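Local coordinates for protein FkbI (Streptomyces hygroscopicus, PDB 1R2J) that probably acts as an FAD-dependent acyl-ACP dehydrogenase in making the methoxymalonyl extender unit of the polyketide FK520, at residues L25-L39 against C68-M80. Residues are numbered along the deposited sequence; the frame is centred on the assembly and turned at random.
Sequences LPRDLLVRLGADGLL and CSSLRSVMTSQGM
Leu71 N donates to Cys68 SG at 3.3 Å, an N-terminal capping bond that is nearly straight (167°), and Leu25 of the other segment packs on both residues: its CD2 comes up to the capping sulfur. The second methyl of Leu25, CD1, lies over the backbone at Leu71 and meets Val74 CG2 at 3.8 Å, the two side chains sliding past each other in opposite directions. Leu71 CG stands opposite its backbone N (chi1 177°), carrying CD1 to 3.6 Å from Leu30 CD2, alongside. That same Leu71 CD1 meets Leu33 CD2 tip to tip. Leu30 CD2 also reaches Val74 CG1, the two chains crossing at about a right angle. The side chains of Ser73 and Thr76 leave the backbone away from segment 25-39, and Thr76 touches helix 219-248. Beyond the Schellman turn at Gly37, Leu39 lies across Met75, and their CG atoms, at 3.4 Å, are packed tighter than usual. Met75 also touches helix 54-67. Leu39 O and Met75 O, both acceptors, lie 3.2 Å apart without a bond, and Gly79 N, already bonded to Met75 O, is badly angled to donate to Leu39 O. Gln78 brings CB to 3.1 Å from Leu39 O, while its OE1 accepts from Ala107 N. Within the N-terminal helical domain of the acyl-CoA dehydrogenase fold, helix 27-35, crossing at -45°, and the turn after it are joined to helix 69-80 by leucine and valine methyls and a close Leu-Met crossing. The contact is thus buried and held by apolar packing; Ser70 OG and Gln78 OE1 are satisfied by Ala188 N and Ala107 N, bonds that tie helix 69-80 to its surroundings and not to segment 25-39.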
# COMPACT_ATOMS: atom_id res chain seq x y z
N LEU A 25 10.05 3.80 11.03
CA LEU A 25 9.33 2.81 11.83
C LEU A 25 10.37 1.88 12.46
O LEU A 25 11.46 1.69 11.90
CB LEU A 25 8.40 1.98 10.94
CG LEU A 25 7.18 2.63 10.30
CD1 LEU A 25 6.54 1.66 9.31
CD2 LEU A 25 6.19 3.04 11.37
N PRO A 26 10.07 1.30 13.62
CA PRO A 26 11.02 0.40 14.27
C PRO A 26 11.17 -0.89 13.47
O PRO A 26 10.18 -1.58 13.21
CB PRO A 26 10.39 0.13 15.64
CG PRO A 26 9.46 1.29 15.85
CD PRO A 26 8.90 1.54 14.48
N ARG A 27 12.40 -1.21 13.07
CA ARG A 27 12.69 -2.42 12.31
C ARG A 27 12.17 -3.66 13.04
O ARG A 27 11.61 -4.57 12.42
CB ARG A 27 14.20 -2.55 12.09
CG ARG A 27 15.02 -2.25 13.34
CD ARG A 27 16.49 -2.61 13.19
NE ARG A 27 16.73 -4.05 13.30
CZ ARG A 27 17.94 -4.60 13.29
NH1 ARG A 27 19.02 -3.84 13.16
NH2 ARG A 27 18.07 -5.92 13.39
N ASP A 28 12.38 -3.69 14.35
CA ASP A 28 11.95 -4.81 15.20
C ASP A 28 10.45 -5.07 15.14
O ASP A 28 10.01 -6.22 15.27
CB ASP A 28 12.35 -4.56 16.66
CG ASP A 28 13.81 -4.88 16.93
OD1 ASP A 28 14.26 -4.66 18.07
OD2 ASP A 28 14.50 -5.36 16.00
N LEU A 29 9.65 -4.02 14.96
CA LEU A 29 8.20 -4.19 14.91
C LEU A 29 7.77 -4.87 13.62
O LEU A 29 6.90 -5.75 13.62
CB LEU A 29 7.49 -2.84 15.02
CG LEU A 29 5.96 -2.96 14.91
CD1 LEU A 29 5.43 -3.69 16.14
CD2 LEU A 29 5.32 -1.59 14.79
N LEU A 30 8.37 -4.45 12.51
CA LEU A 30 8.03 -5.00 11.21
C LEU A 30 8.35 -6.49 11.11
O LEU A 30 7.53 -7.27 10.64
CB LEU A 30 8.75 -4.21 10.11
CG LEU A 30 8.45 -2.70 10.12
CD1 LEU A 30 9.14 -2.01 8.94
CD2 LEU A 30 6.94 -2.47 10.03
N VAL A 31 9.54 -6.88 11.57
CA VAL A 31 9.93 -8.29 11.54
C VAL A 31 8.99 -9.10 12.41
O VAL A 31 8.60 -10.22 12.06
CB VAL A 31 11.40 -8.47 12.02
CG1 VAL A 31 11.60 -7.78 13.35
CG2 VAL A 31 11.72 -9.96 12.15
N ARG A 32 8.61 -8.53 13.55
CA ARG A 32 7.70 -9.17 14.50
C ARG A 32 6.34 -9.43 13.84
O ARG A 32 5.80 -10.54 13.92
CB ARG A 32 7.53 -8.25 15.72
CG ARG A 32 7.06 -8.94 16.99
CD ARG A 32 5.56 -9.04 17.11
NE ARG A 32 5.13 -8.75 18.48
CZ ARG A 32 4.00 -9.18 19.03
NH1 ARG A 32 3.17 -9.94 18.33
NH2 ARG A 32 3.70 -8.86 20.28
N LEU A 33 5.79 -8.41 13.19
CA LEU A 33 4.51 -8.53 12.50
C LEU A 33 4.64 -9.46 11.29
O LEU A 33 3.73 -10.22 10.98
CB LEU A 33 4.03 -7.15 12.04
CG LEU A 33 3.33 -6.21 13.02
CD1 LEU A 33 4.02 -6.22 14.36
CD2 LEU A 33 3.33 -4.80 12.44
N GLY A 34 5.78 -9.37 10.60
CA GLY A 34 5.99 -10.21 9.44
C GLY A 34 6.01 -11.68 9.83
O GLY A 34 5.38 -12.52 9.19
N ALA A 35 6.73 -11.97 10.91
CA ALA A 35 6.85 -13.33 11.43
C ALA A 35 5.50 -13.83 11.96
O ALA A 35 5.27 -15.03 12.00
CB ALA A 35 7.90 -13.39 12.53
N ASP A 36 4.62 -12.91 12.36
CA ASP A 36 3.30 -13.31 12.85
C ASP A 36 2.35 -13.56 11.68
O ASP A 36 1.21 -13.96 11.89
CB ASP A 36 2.68 -12.24 13.76
CG ASP A 36 3.39 -12.11 15.10
OD1 ASP A 36 3.93 -13.12 15.60
OD2 ASP A 36 3.37 -10.99 15.66
N GLY A 37 2.81 -13.30 10.46
CA GLY A 37 1.96 -13.49 9.30
C GLY A 37 1.07 -12.28 9.00
O GLY A 37 0.31 -12.28 8.02
N LEU A 38 1.15 -11.26 9.85
CA LEU A 38 0.35 -10.06 9.63
C LEU A 38 1.11 -9.33 8.53
O LEU A 38 2.25 -9.67 8.24
CB LEU A 38 0.29 -9.24 10.92
CG LEU A 38 -0.16 -10.03 12.16
CD1 LEU A 38 0.13 -9.21 13.41
CD2 LEU A 38 -1.64 -10.37 12.05
N LEU A 39 0.50 -8.33 7.90
CA LEU A 39 1.18 -7.64 6.80
C LEU A 39 1.22 -8.56 5.59
O LEU A 39 1.53 -8.12 4.48
CB LEU A 39 2.62 -7.27 7.19
CG LEU A 39 2.88 -6.08 8.11
CD1 LEU A 39 2.08 -6.21 9.40
CD2 LEU A 39 4.36 -6.03 8.41
N CYS A 68 -1.74 4.18 11.75
CA CYS A 68 -0.56 4.74 11.10
C CYS A 68 -0.55 4.26 9.65
O CYS A 68 -0.49 3.06 9.40
CB CYS A 68 0.71 4.27 11.81
SG CYS A 68 2.23 4.62 10.90
N SER A 69 -0.59 5.19 8.71
CA SER A 69 -0.61 4.81 7.30
C SER A 69 0.77 4.42 6.76
O SER A 69 0.87 3.82 5.70
CB SER A 69 -1.22 5.93 6.44
OG SER A 69 -2.58 6.16 6.81
N SER A 70 1.83 4.77 7.48
CA SER A 70 3.18 4.37 7.06
C SER A 70 3.27 2.86 7.30
O SER A 70 3.71 2.09 6.43
CB SER A 70 4.26 5.07 7.88
OG SER A 70 4.45 6.41 7.49
N LEU A 71 2.84 2.43 8.49
CA LEU A 71 2.86 1.02 8.83
C LEU A 71 1.96 0.28 7.85
O LEU A 71 2.32 -0.80 7.36
CB LEU A 71 2.37 0.82 10.27
CG LEU A 71 2.25 -0.62 10.78
CD1 LEU A 71 3.59 -1.34 10.64
CD2 LEU A 71 1.81 -0.60 12.24
N ARG A 72 0.80 0.86 7.56
CA ARG A 72 -0.17 0.28 6.64
C ARG A 72 0.47 0.10 5.27
O ARG A 72 0.25 -0.91 4.59
CB ARG A 72 -1.39 1.20 6.53
CG ARG A 72 -2.69 0.56 6.05
CD ARG A 72 -2.76 0.39 4.54
NE ARG A 72 -2.26 1.52 3.77
CZ ARG A 72 -2.62 2.80 3.91
NH1 ARG A 72 -3.52 3.16 4.83
NH2 ARG A 72 -2.10 3.71 3.10
N SER A 73 1.27 1.08 4.86
CA SER A 73 1.93 1.02 3.56
C SER A 73 2.89 -0.17 3.47
O SER A 73 3.08 -0.75 2.40
CB SER A 73 2.67 2.32 3.27
OG SER A 73 1.75 3.38 3.04
N VAL A 74 3.50 -0.53 4.61
CA VAL A 74 4.42 -1.66 4.66
C VAL A 74 3.63 -2.94 4.44
O VAL A 74 4.10 -3.85 3.76
CB VAL A 74 5.16 -1.72 6.02
CG1 VAL A 74 6.07 -2.94 6.06
CG2 VAL A 74 5.98 -0.46 6.21
N MET A 75 2.43 -3.00 5.01
CA MET A 75 1.55 -4.16 4.86
C MET A 75 1.16 -4.30 3.40
O MET A 75 1.06 -5.42 2.88
CB MET A 75 0.27 -3.99 5.68
CG MET A 75 0.47 -3.91 7.17
SD MET A 75 -1.11 -3.68 8.04
CE MET A 75 -2.05 -5.12 7.44
N THR A 76 0.90 -3.18 2.74
CA THR A 76 0.51 -3.22 1.34
C THR A 76 1.67 -3.72 0.48
O THR A 76 1.47 -4.53 -0.42
CB THR A 76 -0.01 -1.82 0.82
OG1 THR A 76 1.08 -0.91 0.67
CG2 THR A 76 -1.00 -1.22 1.80
N SER A 77 2.88 -3.25 0.76
CA SER A 77 4.06 -3.67 0.00
C SER A 77 4.32 -5.16 0.24
O SER A 77 4.57 -5.92 -0.69
CB SER A 77 5.28 -2.86 0.41
OG SER A 77 5.11 -1.49 0.07
N GLN A 78 4.26 -5.56 1.51
CA GLN A 78 4.45 -6.95 1.89
C GLN A 78 3.44 -7.82 1.17
O GLN A 78 3.79 -8.79 0.50
CB GLN A 78 4.24 -7.13 3.40
CG GLN A 78 5.50 -7.09 4.25
CD GLN A 78 6.49 -8.18 3.88
OE1 GLN A 78 7.27 -8.03 2.95
NE2 GLN A 78 6.45 -9.30 4.61
N GLY A 79 2.17 -7.45 1.33
CA GLY A 79 1.08 -8.19 0.72
C GLY A 79 1.14 -8.25 -0.79
O GLY A 79 0.80 -9.28 -1.39
N MET A 80 1.56 -7.15 -1.40
CA MET A 80 1.65 -7.07 -2.84
C MET A 80 2.77 -7.98 -3.34
O MET A 80 2.62 -8.65 -4.36
CB MET A 80 1.90 -5.63 -3.29
CG MET A 80 1.90 -5.45 -4.81
SD MET A 80 1.46 -3.78 -5.37
CE MET A 80 2.95 -2.90 -5.02